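Local coordinates for protein beta 1-3 glucanase (Clostridium beijerinckii NCIMB 8052, PDB 5H4E) that probably hydrolyses beta-1,3-glucans, as a glucanase domain of glycoside hydrolase family 64, at residues 65-69 with 70-74; 304-308 with 309-313; 337-341 with 342-346. All coordinates share one frame; numbering follows the deposited sequence.

From the N terminus, interaction 1 closes the two-residue turn between strands 63-67 and 70-74, a hairpin that forms a small sheet of its own. Interaction 2 folds the chain back on the C-terminal end of helix 294-309. Interaction 3 does the same at the end of helix 332-339, the next helix in the chain. The three follow in series; none nests in or crosses another. Interaction 1 lies across the chain's centre from the other two; its centre is about 42 Å from that of interaction 2 and about 38 Å from that of interaction 3. Interactions 2 and 3 come within about 5 Å at their nearest atoms. D352 joins them, holding R309 and H338.

Interaction 1: 65-69 with 70-74; sequences KTTPD and GTFNY
K65 and F72 pair their backbones as antiparallel strands, with K65 N to F72 O at 3.0 Å and F72 N to K65 O closing the ring. One step on, T66 and T71 form a non-hydrogen-bonded pair. Their side chains supply the bond instead: T66 OG1 meets T71 OG1 at 2.9 Å, and either hydroxyl could donate. Both threonines set OG1 beside the backbone N (chi1 near -60°), which turns the two hydroxyls to each other. The motif is a tight beta hairpin, with a type I turn from T67 to G70. T67 N donates to G70 O at 2.7 Å, and G70 N returns a bond to T67 O. T67 OG1 accepts from D69 N at 3.2 Å, an ST turn inside the hairpin loop. T67 OG1 also lies at the edge of the F72 ring, in its plane, 3.5 Å from F72 CE2. T67 and F72 thus share the face opposite T66 and T71. K65 CB lies 3.9 Å from Y74 CE1. The Y74 ring also receives K108 in a cation-pi contact and meets the ring of Y106.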
ATOM      1  N   LYS A  65     -10.352  24.804  -2.165  1.00 30.58           N
ATOM      2  CA  LYS A  65     -10.055  24.668  -0.742  1.00 31.41           C
ATOM      3  C   LYS A  65      -9.058  25.728  -0.291  1.00 30.76           C
ATOM      4  O   LYS A  65      -8.076  26.004  -0.986  1.00 31.18           O
ATOM      5  CB  LYS A  65      -9.517  23.263  -0.446  1.00 32.59           C
ATOM      6  CG  LYS A  65      -9.040  23.040   0.985  1.00 30.45           C
ATOM      7  CD  LYS A  65     -10.190  22.898   1.965  1.00 30.81           C
ATOM      8  CE  LYS A  65      -9.666  22.535   3.362  1.00 33.08           C
ATOM      9  NZ  LYS A  65     -10.697  22.758   4.435  1.00 33.34           N
ATOM     10  N   THR A  66      -9.323  26.333   0.864  1.00 29.79           N
ATOM     11  CA  THR A  66      -8.367  27.248   1.481  1.00 29.65           C
ATOM     12  C   THR A  66      -7.591  26.555   2.593  1.00 29.13           C
ATOM     13  O   THR A  66      -8.182  26.122   3.585  1.00 30.85           O
ATOM     14  CB  THR A  66      -9.062  28.486   2.060  1.00 28.98           C
ATOM     15  OG1 THR A  66      -9.757  29.175   1.010  1.00 30.53           O
ATOM     16  CG2 THR A  66      -8.033  29.414   2.718  1.00 28.97           C
ATOM     17  N   THR A  67      -6.275  26.449   2.418  1.00 27.38           N
ATOM     18  CA  THR A  67      -5.399  25.845   3.418  1.00 29.24           C
ATOM     19  C   THR A  67      -4.605  26.967   4.088  1.00 27.79           C
ATOM     20  O   THR A  67      -4.727  28.125   3.684  1.00 26.46           O
ATOM     21  CB  THR A  67      -4.451  24.796   2.779  1.00 28.68           C
ATOM     22  OG1 THR A  67      -3.441  25.453   2.008  1.00 32.47           O
ATOM     23  CG2 THR A  67      -5.230  23.862   1.881  1.00 29.38           C
ATOM     24  N   PRO A  68      -3.801  26.652   5.123  1.00 28.34           N
ATOM     25  CA  PRO A  68      -2.993  27.755   5.676  1.00 27.78           C
ATOM     26  C   PRO A  68      -2.024  28.380   4.652  1.00 31.37           C
ATOM     27  O   PRO A  68      -1.521  29.484   4.872  1.00 25.56           O
ATOM     28  CB  PRO A  68      -2.225  27.078   6.825  1.00 28.50           C
ATOM     29  CG  PRO A  68      -3.150  25.986   7.276  1.00 24.49           C
ATOM     30  CD  PRO A  68      -3.803  25.470   6.009  1.00 26.98           C
ATOM     31  N   ASP A  69      -1.782  27.689   3.541  1.00 27.47           N
ATOM     32  CA  ASP A  69      -0.796  28.148   2.570  1.00 32.68           C
ATOM     33  C   ASP A  69      -1.412  28.874   1.380  1.00 32.54           C
ATOM     34  O   ASP A  69      -0.686  29.368   0.513  1.00 35.43           O
ATOM     35  CB  ASP A  69       0.049  26.972   2.080  1.00 34.79           C
ATOM     36  CG  ASP A  69       0.993  26.453   3.146  1.00 39.59           C
ATOM     37  OD1 ASP A  69       1.292  27.209   4.106  1.00 40.30           O
ATOM     38  OD2 ASP A  69       1.457  25.299   3.012  1.00 41.88           O
ATOM     39  N   GLY A  70      -2.742  28.961   1.346  1.00 31.12           N
ATOM     40  CA  GLY A  70      -3.427  29.655   0.266  1.00 28.98           C
ATOM     41  C   GLY A  70      -4.744  29.023  -0.158  1.00 34.00           C
ATOM     42  O   GLY A  70      -5.242  28.104   0.498  1.00 32.23           O
ATOM     43  N   THR A  71      -5.305  29.524  -1.261  1.00 35.86           N
ATOM     44  CA  THR A  71      -6.549  29.004  -1.833  1.00 33.69           C
ATOM     45  C   THR A  71      -6.288  28.394  -3.225  1.00 37.87           C
ATOM     46  O   THR A  71      -5.658  29.029  -4.076  1.00 28.86           O
ATOM     47  CB  THR A  71      -7.612  30.118  -1.927  1.00 31.95           C
ATOM     48  OG1 THR A  71      -7.885  30.614  -0.614  1.00 32.19           O
ATOM     49  CG2 THR A  71      -8.917  29.611  -2.557  1.00 32.24           C
ATOM     50  N   PHE A  72      -6.754  27.162  -3.452  1.00 32.71           N
ATOM     51  CA  PHE A  72      -6.482  26.480  -4.719  1.00 31.07           C
ATOM     52  C   PHE A  72      -7.692  25.746  -5.305  1.00 33.24           C
ATOM     53  O   PHE A  72      -8.636  25.403  -4.587  1.00 29.20           O
ATOM     54  CB  PHE A  72      -5.335  25.477  -4.548  1.00 32.83           C
ATOM     55  CG  PHE A  72      -4.234  25.952  -3.643  1.00 36.49           C
ATOM     56  CD1 PHE A  72      -3.173  26.695  -4.145  1.00 37.69           C
ATOM     57  CD2 PHE A  72      -4.247  25.638  -2.287  1.00 34.34           C
ATOM     58  CE1 PHE A  72      -2.144  27.131  -3.312  1.00 39.81           C
ATOM     59  CE2 PHE A  72      -3.222  26.070  -1.447  1.00 39.29           C
ATOM     60  CZ  PHE A  72      -2.168  26.818  -1.964  1.00 38.36           C
ATOM     61  N   ASN A  73      -7.638  25.500  -6.616  1.00 33.41           N
ATOM     62  CA  ASN A  73      -8.636  24.701  -7.334  1.00 33.57           C
ATOM     63  C   ASN A  73      -8.132  23.285  -7.614  1.00 28.79           C
ATOM     64  O   ASN A  73      -6.963  23.093  -7.952  1.00 30.05           O
ATOM     65  CB  ASN A  73      -9.013  25.354  -8.671  1.00 32.31           C
ATOM     66  CG  ASN A  73      -9.856  26.609  -8.506  1.00 37.10           C
ATOM     67  OD1 ASN A  73     -10.370  26.898  -7.425  1.00 38.22           O
ATOM     68  ND2 ASN A  73     -10.026  27.348  -9.600  1.00 37.17           N
ATOM     69  N   TYR A  74      -9.014  22.296  -7.515  1.00 29.42           N
ATOM     70  CA  TYR A  74      -8.604  20.912  -7.757  1.00 28.93           C
ATOM     71  C   TYR A  74      -9.536  20.218  -8.720  1.00 27.13           C
ATOM     72  O   TYR A  74     -10.707  20.567  -8.809  1.00 29.19           O
ATOM     73  CB  TYR A  74      -8.557  20.124  -6.450  1.00 28.86           C
ATOM     74  CG  TYR A  74      -7.680  20.747  -5.391  1.00 26.50           C
ATOM     75  CD1 TYR A  74      -8.158  21.779  -4.586  1.00 27.94           C
ATOM     76  CD2 TYR A  74      -6.379  20.295  -5.186  1.00 28.48           C
ATOM     77  CE1 TYR A  74      -7.364  22.352  -3.606  1.00 27.55           C
ATOM     78  CE2 TYR A  74      -5.576  20.863  -4.208  1.00 27.37           C
ATOM     79  CZ  TYR A  74      -6.077  21.896  -3.424  1.00 27.27           C
ATOM     80  OH  TYR A  74      -5.282  22.464  -2.454  1.00 26.27           O
TER

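Interaction 2: 304-308 with 309-313; sequences CAAFN and RHVML
A306 and V311 join where helix 294-309 stops. V311 N donates to A306 O at 2.9 Å in a nearly straight bond, 169° at the hydrogen. H310 N bonds to F307 O. These are the two bonds back into the last turn that, with positive phi at H310, make a Schellman motif. One step earlier, R309 N still makes the helical bond to A305 O.

The apolar contacts centre on M312. M312 CG sits over the middle of the F307 ring, 3.6 Å from the centroid and only 4° off the normal, a CH-pi contact. M312 SD lies over the same face of F307, 4.4 Å from the centroid, and adds a Met-aromatic contact. Bends at chi2 (-61°) and chi3 curl the methionine over the ring, with M312 CE 3.9 Å from F307 CE2. M312 SD also touches A306 CB at 3.6 Å. V311 CG2 packs on A306 CB from the loop.

The polar side chains reach in other directions. N308 ND2 folds back to C304 O at 2.9 Å, so that carbonyl accepts from both N308 N and ND2. The extended R309 chain runs past A305 O, and A305 CB lies over one face of the guanidinium, toward its rim. R309 NH2 goes on to a salt bridge with D352 and a bond to V354 O, while H310 ND1 donates to P329 O and the H310 ring stacks on Y229.

Helix 227-236 covers the hydrophobic side, with I230 and V233 against F307 and V233 also against M312, and helix 279-284 supplies V282 to F307 and L283 to N308.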
ATOM      1  N   CYS A 304      14.270  -6.733   3.094  1.00 17.47           N
ATOM      2  CA  CYS A 304      13.460  -5.697   3.722  1.00 17.76           C
ATOM      3  C   CYS A 304      12.343  -6.299   4.588  1.00 16.43           C
ATOM      4  O   CYS A 304      12.150  -5.910   5.745  1.00 15.08           O
ATOM      5  CB  CYS A 304      12.860  -4.777   2.657  1.00 20.46           C
ATOM      6  SG  CYS A 304      11.896  -3.419   3.338  1.00 21.91           S
ATOM      7  N   ALA A 305      11.610  -7.250   4.020  1.00 17.08           N
ATOM      8  CA  ALA A 305      10.524  -7.900   4.747  1.00 16.81           C
ATOM      9  C   ALA A 305      11.062  -8.599   5.990  1.00 16.16           C
ATOM     10  O   ALA A 305      10.423  -8.574   7.040  1.00 14.47           O
ATOM     11  CB  ALA A 305       9.791  -8.893   3.850  1.00 16.99           C
ATOM     12  N   ALA A 306      12.245  -9.204   5.886  1.00 15.36           N
ATOM     13  CA  ALA A 306      12.787  -9.943   7.035  1.00 16.01           C
ATOM     14  C   ALA A 306      13.207  -8.991   8.162  1.00 16.24           C
ATOM     15  O   ALA A 306      13.078  -9.311   9.355  1.00 16.29           O
ATOM     16  CB  ALA A 306      13.965 -10.819   6.600  1.00 18.12           C
ATOM     17  N   PHE A 307      13.695  -7.812   7.792  1.00 15.66           N
ATOM     18  CA  PHE A 307      13.961  -6.789   8.795  1.00 15.59           C
ATOM     19  C   PHE A 307      12.681  -6.372   9.491  1.00 16.45           C
ATOM     20  O   PHE A 307      12.623  -6.397  10.719  1.00 17.06           O
ATOM     21  CB  PHE A 307      14.657  -5.580   8.179  1.00 15.36           C
ATOM     22  CG  PHE A 307      16.155  -5.697   8.175  1.00 17.61           C
ATOM     23  CD1 PHE A 307      16.859  -5.723   9.370  1.00 21.22           C
ATOM     24  CD2 PHE A 307      16.863  -5.777   6.982  1.00 18.30           C
ATOM     25  CE1 PHE A 307      18.252  -5.829   9.376  1.00 20.43           C
ATOM     26  CE2 PHE A 307      18.257  -5.895   6.989  1.00 17.93           C
ATOM     27  CZ  PHE A 307      18.936  -5.907   8.186  1.00 18.59           C
ATOM     28  N   ASN A 308      11.644  -6.021   8.730  1.00 15.61           N
ATOM     29  CA  ASN A 308      10.377  -5.636   9.351  1.00 15.38           C
ATOM     30  C   ASN A 308       9.791  -6.712  10.263  1.00 17.01           C
ATOM     31  O   ASN A 308       9.181  -6.403  11.296  1.00 17.15           O
ATOM     32  CB  ASN A 308       9.343  -5.280   8.284  1.00 16.16           C
ATOM     33  CG  ASN A 308       9.565  -3.902   7.717  1.00 17.10           C
ATOM     34  OD1 ASN A 308       9.170  -2.906   8.318  1.00 20.32           O
ATOM     35  ND2 ASN A 308      10.242  -3.833   6.583  1.00 17.03           N
ATOM     36  N   ARG A 309       9.985  -7.968   9.874  1.00 16.02           N
ATOM     37  CA  ARG A 309       9.425  -9.109  10.599  1.00 13.97           C
ATOM     38  C   ARG A 309      10.364  -9.631  11.692  1.00 15.91           C
ATOM     39  O   ARG A 309       9.998 -10.551  12.436  1.00 16.82           O
ATOM     40  CB  ARG A 309       9.090 -10.239   9.613  1.00 13.93           C
ATOM     41  CG  ARG A 309       7.935  -9.904   8.658  1.00 15.78           C
ATOM     42  CD  ARG A 309       7.885 -10.853   7.453  1.00 14.81           C
ATOM     43  NE  ARG A 309       6.746 -10.559   6.584  1.00 17.17           N
ATOM     44  CZ  ARG A 309       6.588 -11.051   5.357  1.00 21.19           C
ATOM     45  NH1 ARG A 309       7.511 -11.855   4.830  1.00 19.45           N
ATOM     46  NH2 ARG A 309       5.513 -10.721   4.642  1.00 19.52           N
ATOM     47  N   HIS A 310      11.541  -9.007  11.802  1.00 16.53           N
ATOM     48  CA  HIS A 310      12.620  -9.404  12.722  1.00 18.65           C
ATOM     49  C   HIS A 310      12.942 -10.903  12.607  1.00 16.97           C
ATOM     50  O   HIS A 310      12.860 -11.643  13.579  1.00 17.04           O
ATOM     51  CB  HIS A 310      12.267  -9.039  14.180  1.00 16.70           C
ATOM     52  CG  HIS A 310      13.443  -9.059  15.118  1.00 18.13           C
ATOM     53  ND1 HIS A 310      13.938  -7.915  15.715  1.00 18.22           N
ATOM     54  CD2 HIS A 310      14.202 -10.082  15.586  1.00 19.32           C
ATOM     55  CE1 HIS A 310      14.955  -8.232  16.500  1.00 17.53           C
ATOM     56  NE2 HIS A 310      15.135  -9.539  16.442  1.00 19.95           N
ATOM     57  N   VAL A 311      13.324 -11.341  11.412  1.00 18.41           N
ATOM     58  CA  VAL A 311      13.734 -12.725  11.197  1.00 17.65           C
ATOM     59  C   VAL A 311      14.977 -12.814  10.305  1.00 19.94           C
ATOM     60  O   VAL A 311      15.245 -13.866   9.717  1.00 19.65           O
ATOM     61  CB  VAL A 311      12.599 -13.581  10.564  1.00 19.48           C
ATOM     62  CG1 VAL A 311      11.537 -13.942  11.608  1.00 18.54           C
ATOM     63  CG2 VAL A 311      11.980 -12.874   9.347  1.00 18.84           C
ATOM     64  N   MET A 312      15.737 -11.719  10.224  1.00 15.85           N
ATOM     65  CA  MET A 312      16.938 -11.682   9.388  1.00 18.57           C
ATOM     66  C   MET A 312      17.941 -12.774   9.784  1.00 20.60           C
ATOM     67  O   MET A 312      18.703 -13.259   8.950  1.00 20.63           O
ATOM     68  CB  MET A 312      17.594 -10.294   9.456  1.00 15.52           C
ATOM     69  CG  MET A 312      17.080  -9.324   8.369  1.00 18.21           C
ATOM     70  SD  MET A 312      17.409  -9.930   6.696  1.00 20.77           S
ATOM     71  CE  MET A 312      19.175  -9.610   6.521  1.00 18.58           C
ATOM     72  N   LEU A 313      17.917 -13.182  11.047  1.00 20.55           N
ATOM     73  CA  LEU A 313      18.831 -14.234  11.506  1.00 20.68           C
ATOM     74  C   LEU A 313      18.237 -15.641  11.416  1.00 22.56           C
ATOM     75  O   LEU A 313      18.854 -16.603  11.872  1.00 19.15           O
ATOM     76  CB  LEU A 313      19.269 -13.951  12.945  1.00 21.45           C
ATOM     77  CG  LEU A 313      19.992 -12.614  13.106  1.00 24.98           C
ATOM     78  CD1 LEU A 313      20.246 -12.267  14.559  1.00 25.14           C
ATOM     79  CD2 LEU A 313      21.293 -12.604  12.319  1.00 20.73           C
TER

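Interaction 3: 337-341 with 342-346; sequences WHDHS and YENKS
H338 and N344 meet where the chain reverses after the C-terminal end of helix 332-339. Two successive residues, E343 and N344, have positive phi there, in the left-handed helical region. The first part of the loop after the helix, 340-346, thus brings N344 and S346 beside the last helical turn. N344 N donates to S341 O at 3.2 Å and helps to close the bend.

The tight part lies around the H338 ring and S341. H338 ND1 donates to N344 O at 2.8 Å, almost straight at 170°. The acceptor lies in the ring plane, while the donor stands above the plane of the carbonyl. S346 CB covers one face of the same ring, 4.0 Å from the H338 centroid. H338 NE2 is held by D352, so both ring nitrogens are bonded and the rotation of the imidazole is fixed. With OG anti to the backbone N (chi1 180°), the S346 hydroxyl lies against the W337 side, S346 OG being 3.2 Å from W337 CB. The W337 indole points away from the loop, stacked on F158 and edge-to-face with F333. S341 OG lies within hydrogen-bonding reach of both W337 O and H338 O, its one proton not assigned to either. S341 OG also packs 3.2 Å from K345 O.

The outer side is looser and bridged by water. The D339 carboxylate and the N344 amide do not bond directly; D339 OD1 and N344 ND2 are 3.8 Å apart and their planes are turned 57°. A water bridges them, donating to D339 OD1 and accepting from N344 ND2. D339 OD1 also has a salt bridge to K335, and E343 OE2 makes one to K174 on strand 173-177. On the solvent side a second water donates to both S341 O and N344 OD1, the latter at 2.6 Å.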
ATOM      1  N   TRP A 337      -2.112  -5.132  11.924  1.00 16.20           N
ATOM      2  CA  TRP A 337      -3.120  -5.302  10.866  1.00 17.27           C
ATOM      3  C   TRP A 337      -3.213  -6.782  10.480  1.00 15.85           C
ATOM      4  O   TRP A 337      -4.304  -7.292  10.237  1.00 15.98           O
ATOM      5  CB  TRP A 337      -2.818  -4.354   9.672  1.00 15.86           C
ATOM      6  CG  TRP A 337      -2.727  -2.962  10.235  1.00 17.35           C
ATOM      7  CD1 TRP A 337      -1.626  -2.152  10.280  1.00 16.73           C
ATOM      8  CD2 TRP A 337      -3.756  -2.284  10.968  1.00 16.99           C
ATOM      9  NE1 TRP A 337      -1.924  -0.995  10.973  1.00 17.47           N
ATOM     10  CE2 TRP A 337      -3.224  -1.059  11.405  1.00 17.10           C
ATOM     11  CE3 TRP A 337      -5.091  -2.587  11.274  1.00 14.26           C
ATOM     12  CZ2 TRP A 337      -3.972  -0.148  12.140  1.00 17.04           C
ATOM     13  CZ3 TRP A 337      -5.822  -1.697  12.015  1.00 15.72           C
ATOM     14  CH2 TRP A 337      -5.262  -0.484  12.437  1.00 16.03           C
ATOM     15  N   HIS A 338      -2.090  -7.490  10.497  1.00 15.51           N
ATOM     16  CA  HIS A 338      -2.133  -8.923  10.255  1.00 19.28           C
ATOM     17  C   HIS A 338      -3.012  -9.596  11.304  1.00 19.50           C
ATOM     18  O   HIS A 338      -3.802 -10.484  10.983  1.00 17.52           O
ATOM     19  CB  HIS A 338      -0.724  -9.526  10.251  1.00 15.87           C
ATOM     20  CG  HIS A 338       0.059  -9.181   9.020  1.00 16.96           C
ATOM     21  ND1 HIS A 338      -0.087  -9.862   7.832  1.00 16.91           N
ATOM     22  CD2 HIS A 338       0.969  -8.207   8.788  1.00 17.78           C
ATOM     23  CE1 HIS A 338       0.707  -9.325   6.919  1.00 19.77           C
ATOM     24  NE2 HIS A 338       1.356  -8.315   7.474  1.00 16.60           N
ATOM     25  N   ASP A 339      -2.914  -9.135  12.549  1.00 16.47           N
ATOM     26  CA  ASP A 339      -3.668  -9.754  13.637  1.00 16.92           C
ATOM     27  C   ASP A 339      -5.141  -9.371  13.576  1.00 18.52           C
ATOM     28  O   ASP A 339      -5.963  -9.932  14.306  1.00 20.12           O
ATOM     29  CB  ASP A 339      -3.086  -9.369  15.004  1.00 17.31           C
ATOM     30  CG  ASP A 339      -1.812 -10.128  15.334  1.00 19.43           C
ATOM     31  OD1 ASP A 339      -1.515 -11.144  14.671  1.00 18.67           O
ATOM     32  OD2 ASP A 339      -1.104  -9.707  16.271  1.00 20.10           O
ATOM     33  N   HIS A 340      -5.478  -8.426  12.707  1.00 15.77           N
ATOM     34  CA  HIS A 340      -6.873  -8.009  12.544  1.00 18.08           C
ATOM     35  C   HIS A 340      -7.290  -7.959  11.077  1.00 18.65           C
ATOM     36  O   HIS A 340      -7.684  -6.924  10.558  1.00 19.47           O
ATOM     37  CB  HIS A 340      -7.092  -6.653  13.225  1.00 20.74           C
ATOM     38  CG  HIS A 340      -6.852  -6.707  14.698  1.00 19.25           C
ATOM     39  ND1 HIS A 340      -5.589  -6.647  15.247  1.00 21.97           N
ATOM     40  CD2 HIS A 340      -7.703  -6.915  15.732  1.00 21.53           C
ATOM     41  CE1 HIS A 340      -5.676  -6.776  16.560  1.00 22.19           C
ATOM     42  NE2 HIS A 340      -6.949  -6.939  16.879  1.00 23.04           N
ATOM     43  N   SER A 341      -7.204  -9.103  10.415  1.00 19.27           N
ATOM     44  CA  SER A 341      -7.566  -9.204   9.009  1.00 15.73           C
ATOM     45  C   SER A 341      -7.954 -10.640   8.696  1.00 20.27           C
ATOM     46  O   SER A 341      -7.601 -11.550   9.437  1.00 19.92           O
ATOM     47  CB  SER A 341      -6.405  -8.761   8.117  1.00 17.66           C
ATOM     48  OG  SER A 341      -5.272  -9.590   8.330  1.00 23.49           O
ATOM     49  N   TYR A 342      -8.667 -10.842   7.595  1.00 17.26           N
ATOM     50  CA  TYR A 342      -9.026 -12.192   7.176  1.00 20.47           C
ATOM     51  C   TYR A 342      -7.774 -13.000   6.840  1.00 19.82           C
ATOM     52  O   TYR A 342      -6.942 -12.559   6.037  1.00 17.58           O
ATOM     53  CB  TYR A 342      -9.967 -12.151   5.971  1.00 16.25           C
ATOM     54  CG  TYR A 342     -11.309 -11.527   6.280  1.00 21.48           C
ATOM     55  CD1 TYR A 342     -12.252 -12.198   7.052  1.00 26.02           C
ATOM     56  CD2 TYR A 342     -11.639 -10.266   5.786  1.00 21.31           C
ATOM     57  CE1 TYR A 342     -13.485 -11.621   7.339  1.00 27.23           C
ATOM     58  CE2 TYR A 342     -12.874  -9.685   6.061  1.00 24.00           C
ATOM     59  CZ  TYR A 342     -13.790 -10.364   6.838  1.00 29.24           C
ATOM     60  OH  TYR A 342     -15.009  -9.774   7.109  1.00 35.65           O
ATOM     61  N   GLU A 343      -7.649 -14.172   7.471  1.00 20.48           N
ATOM     62  CA  GLU A 343      -6.520 -15.079   7.246  1.00 19.75           C
ATOM     63  C   GLU A 343      -5.173 -14.418   7.493  1.00 20.93           C
ATOM     64  O   GLU A 343      -4.154 -14.837   6.929  1.00 20.19           O
ATOM     65  CB  GLU A 343      -6.553 -15.634   5.823  1.00 22.18           C
ATOM     66  CG  GLU A 343      -7.819 -16.386   5.503  1.00 24.59           C
ATOM     67  CD  GLU A 343      -7.802 -16.965   4.105  1.00 26.27           C
ATOM     68  OE1 GLU A 343      -6.759 -17.494   3.691  1.00 31.83           O
ATOM     69  OE2 GLU A 343      -8.841 -16.894   3.420  1.00 31.26           O
ATOM     70  N   ASN A 344      -5.177 -13.399   8.349  1.00 19.42           N
ATOM     71  CA  ASN A 344      -3.977 -12.626   8.659  1.00 20.92           C
ATOM     72  C   ASN A 344      -3.251 -12.053   7.439  1.00 21.55           C
ATOM     73  O   ASN A 344      -2.036 -11.840   7.485  1.00 22.29           O
ATOM     74  CB  ASN A 344      -3.007 -13.475   9.482  1.00 21.99           C
ATOM     75  CG  ASN A 344      -3.386 -13.516  10.951  1.00 23.22           C
ATOM     76  OD1 ASN A 344      -4.569 -13.556  11.301  1.00 23.58           O
ATOM     77  ND2 ASN A 344      -2.383 -13.473  11.820  1.00 27.04           N
ATOM     78  N   LYS A 345      -4.007 -11.781   6.374  1.00 20.53           N
ATOM     79  CA  LYS A 345      -3.462 -11.212   5.143  1.00 19.48           C
ATOM     80  C   LYS A 345      -3.575  -9.695   5.165  1.00 17.43           C
ATOM     81  O   LYS A 345      -4.673  -9.152   5.248  1.00 20.45           O
ATOM     82  CB  LYS A 345      -4.193 -11.747   3.916  1.00 22.05           C
ATOM     83  CG  LYS A 345      -4.217 -13.249   3.781  1.00 24.94           C
ATOM     84  CD  LYS A 345      -2.959 -13.765   3.149  1.00 26.87           C
ATOM     85  CE  LYS A 345      -3.157 -15.220   2.730  1.00 31.10           C
ATOM     86  NZ  LYS A 345      -1.875 -15.857   2.371  1.00 30.18           N
ATOM     87  N   SER A 346      -2.453  -9.005   5.058  1.00 18.86           N
ATOM     88  CA  SER A 346      -2.492  -7.547   5.137  1.00 20.62           C
ATOM     89  C   SER A 346      -1.266  -6.929   4.478  1.00 20.19           C
ATOM     90  O   SER A 346      -0.151  -7.472   4.580  1.00 19.19           O
ATOM     91  CB  SER A 346      -2.587  -7.102   6.609  1.00 20.88           C
ATOM     92  OG  SER A 346      -2.616  -5.683   6.726  1.00 19.52           O
TER
HETATM   93  O   HOH W   1      -2.460 -13.630  14.525  1.00 20.57           O
HETATM   94  O   HOH W   2      -6.892 -14.467  10.736  1.00 24.19           O